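Local coordinates for protein putative mandelate racemase (Zymomonas mobilis, PDB 2OX4) that binds magnesium and probably acts as a lyase of the dehydratase type within the enolase superfamily, at residues 36-44 with 317-325. Residues are numbered along the deposited sequence; the frame is centred on the assembly and turned at random.
Sequences GLGEAGIAY and HVAGTGVAE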
loop_
_atom_site.group_PDB
_atom_site.type_symbol
_atom_site.label_atom_id
_atom_site.label_comp_id
_atom_site.label_asym_id
_atom_site.label_seq_id
_atom_site.Cartn_x
_atom_site.Cartn_y
_atom_site.Cartn_z
ATOM N N GLY C 36 49.132 0.711 -1.130
ATOM C CA GLY C 36 47.989 1.227 -1.857
ATOM C C GLY C 36 47.548 2.572 -1.328
ATOM O O GLY C 36 47.758 2.889 -0.154
ATOM N N LEU C 37 46.923 3.350 -2.203
ATOM C CA LEU C 37 46.402 4.666 -1.849
ATOM C C LEU C 37 44.878 4.673 -1.938
ATOM O O LEU C 37 44.294 4.078 -2.858
ATOM C CB LEU C 37 46.959 5.738 -2.803
ATOM C CG LEU C 37 48.205 6.501 -2.336
ATOM C CD1 LEU C 37 47.897 7.420 -1.133
ATOM C CD2 LEU C 37 49.370 5.580 -2.033
ATOM N N GLY C 38 44.263 5.353 -0.981
ATOM C CA GLY C 38 42.826 5.597 -0.987
ATOM C C GLY C 38 42.530 7.022 -0.566
ATOM O O GLY C 38 43.422 7.770 -0.148
ATOM N N GLU C 39 41.264 7.401 -0.688
ATOM C CA GLU C 39 40.850 8.773 -0.444
ATOM C C GLU C 39 39.462 8.752 0.192
ATOM O O GLU C 39 38.588 8.010 -0.258
ATOM C CB GLU C 39 40.833 9.569 -1.766
ATOM C CG GLU C 39 40.358 11.004 -1.584
ATOM C CD GLU C 39 40.778 11.967 -2.693
ATOM O OE1 GLU C 39 41.564 11.590 -3.591
ATOM O OE2 GLU C 39 40.288 13.116 -2.667
ATOM N N ALA C 40 39.278 9.546 1.246
ATOM C CA ALA C 40 37.958 9.728 1.871
ATOM C C ALA C 40 37.264 10.928 1.228
ATOM O O ALA C 40 37.863 12.011 1.089
ATOM C CB ALA C 40 38.106 9.940 3.388
ATOM N N GLY C 41 36.005 10.756 0.840
ATOM C CA GLY C 41 35.337 11.778 0.017
ATOM C C GLY C 41 34.747 12.974 0.751
ATOM O O GLY C 41 33.640 13.412 0.414
ATOM N N ILE C 42 35.464 13.491 1.751
ATOM C CA ILE C 42 35.005 14.648 2.530
ATOM C C ILE C 42 36.007 15.807 2.367
ATOM O O ILE C 42 36.343 16.503 3.332
ATOM C CB ILE C 42 34.819 14.291 4.051
ATOM C CG1 ILE C 42 34.138 12.928 4.221
ATOM C CG2 ILE C 42 33.995 15.356 4.780
ATOM C CD1 ILE C 42 33.724 12.608 5.651
ATOM N N ALA C 43 36.490 16.007 1.139
ATOM C CA ALA C 43 37.519 17.049 0.876
ATOM C C ALA C 43 36.992 18.484 0.960
ATOM O O ALA C 43 37.768 19.437 1.113
ATOM C CB ALA C 43 38.178 16.831 -0.475
ATOM N N TYR C 44 35.679 18.629 0.817
ATOM C CA TYR C 44 35.013 19.922 0.835
ATOM C C TYR C 44 33.915 19.906 1.906
ATOM O O TYR C 44 33.621 18.857 2.498
ATOM C CB TYR C 44 34.430 20.250 -0.543
ATOM C CG TYR C 44 33.392 19.259 -1.059
ATOM C CD1 TYR C 44 32.027 19.525 -0.947
ATOM C CD2 TYR C 44 33.778 18.061 -1.670
ATOM C CE1 TYR C 44 31.069 18.615 -1.432
ATOM C CE2 TYR C 44 32.834 17.151 -2.148
ATOM C CZ TYR C 44 31.481 17.433 -2.027
ATOM O OH TYR C 44 30.542 16.532 -2.507
ATOM N N HIS C 317 30.209 10.273 -8.355
ATOM C CA HIS C 317 30.556 11.608 -7.886
ATOM C C HIS C 317 32.059 11.685 -7.705
ATOM O O HIS C 317 32.651 10.860 -6.998
ATOM C CB HIS C 317 29.862 11.925 -6.571
ATOM C CG HIS C 317 30.291 13.223 -5.969
ATOM N ND1 HIS C 317 31.233 13.299 -4.965
ATOM C CD2 HIS C 317 29.914 14.497 -6.231
ATOM C CE1 HIS C 317 31.420 14.565 -4.637
ATOM N NE2 HIS C 317 30.632 15.312 -5.390
ATOM N N VAL C 318 32.674 12.674 -8.348
ATOM C CA VAL C 318 34.130 12.818 -8.288
ATOM C C VAL C 318 34.475 14.269 -7.986
ATOM O O VAL C 318 34.174 15.164 -8.784
ATOM C CB VAL C 318 34.807 12.399 -9.623
ATOM C CG1 VAL C 318 36.334 12.463 -9.485
ATOM C CG2 VAL C 318 34.386 10.988 -10.011
ATOM N N ALA C 319 35.095 14.496 -6.832
ATOM C CA ALA C 319 35.360 15.863 -6.358
ATOM C C ALA C 319 36.434 15.891 -5.291
ATOM O O ALA C 319 36.233 16.457 -4.210
ATOM C CB ALA C 319 34.078 16.534 -5.841
ATOM N N GLY C 320 37.575 15.276 -5.593
ATOM C CA GLY C 320 38.774 15.447 -4.770
ATOM C C GLY C 320 40.028 15.340 -5.618
ATOM O O GLY C 320 40.080 15.877 -6.732
ATOM N N THR C 321 41.026 14.624 -5.102
ATOM C CA THR C 321 42.336 14.547 -5.750
ATOM C C THR C 321 42.354 13.551 -6.896
ATOM O O THR C 321 41.336 12.892 -7.200
ATOM C CB THR C 321 43.468 14.142 -4.771
ATOM O OG1 THR C 321 43.462 12.720 -4.582
ATOM C CG2 THR C 321 43.362 14.858 -3.432
ATOM N N GLY C 322 43.530 13.433 -7.509
ATOM C CA GLY C 322 43.778 12.454 -8.568
ATOM C C GLY C 322 43.692 11.000 -8.126
ATOM O O GLY C 322 43.531 10.115 -8.967
ATOM N N VAL C 323 43.808 10.745 -6.820
ATOM C CA VAL C 323 43.538 9.409 -6.276
ATOM C C VAL C 323 42.065 9.056 -6.487
ATOM O O VAL C 323 41.768 8.049 -7.120
ATOM C CB VAL C 323 43.950 9.279 -4.778
ATOM C CG1 VAL C 323 43.526 7.911 -4.204
ATOM C CG2 VAL C 323 45.483 9.445 -4.633
ATOM N N ALA C 324 41.165 9.899 -5.974
ATOM C CA ALA C 324 39.728 9.749 -6.227
ATOM C C ALA C 324 39.399 9.643 -7.713
ATOM O O ALA C 324 38.611 8.784 -8.127
ATOM C CB ALA C 324 38.953 10.902 -5.591
ATOM N N GLU C 325 39.988 10.510 -8.531
ATOM C CA GLU C 325 39.610 10.496 -9.947
ATOM C C GLU C 325 40.054 9.230 -10.679
ATOM O O GLU C 325 39.241 8.608 -11.390
ATOM C CB GLU C 325 40.002 11.768 -10.708
ATOM C CG GLU C 325 39.308 11.811 -12.101
ATOM C CD GLU C 325 38.912 13.209 -12.588
ATOM O OE1 GLU C 325 39.718 14.150 -12.416
ATOM O OE2 GLU C 325 37.806 13.358 -13.177
HETATM O O HOH W 1 35.828 14.907 -1.673
#
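A buried, mainly polar interdomain contact docks the carboxylate of Glu39, on the strand 35-40 at one edge of the N-terminal domain sheet, onto the start of the helix 322-333 of the C-terminal barrel domain. With CG anti to the backbone N (chi1 178°) and the chain extended beyond it, the side chain carries both oxygens to that helix end. OE2 takes Thr321 N through its syn lone pair at 3.0 Å, the bond nearly straight at 171°. OE1 accepts from Ala324 N at 2.9 Å, from above the carboxylate plane; Thr321 OG1 stands unusually close to OE1 at 2.4 Å, a distance to be read with caution. Thr321 is the N-cap, its OG1 accepting from Val323 N at 3.0 Å, while the carboxylate takes Thr321 N and Ala324 N. Cutting Glu39 back to an alanine is likely to leave those two amides without their acceptor and open a gap beside Thr321 and Ala324. In this enolase-superfamily architecture, the capping domain meets the barrel beside the metal site: Tyr44 OH bonds to Glu267, a magnesium ligand, and lies 3.0 Å from His317 CE1, while His317 ND1 is hydrogen-bonded to Asp290. Tyr44 CE2 also packs on Ala319 CB at 3.9 Å, and a water links Ala43 N to Ala319 O.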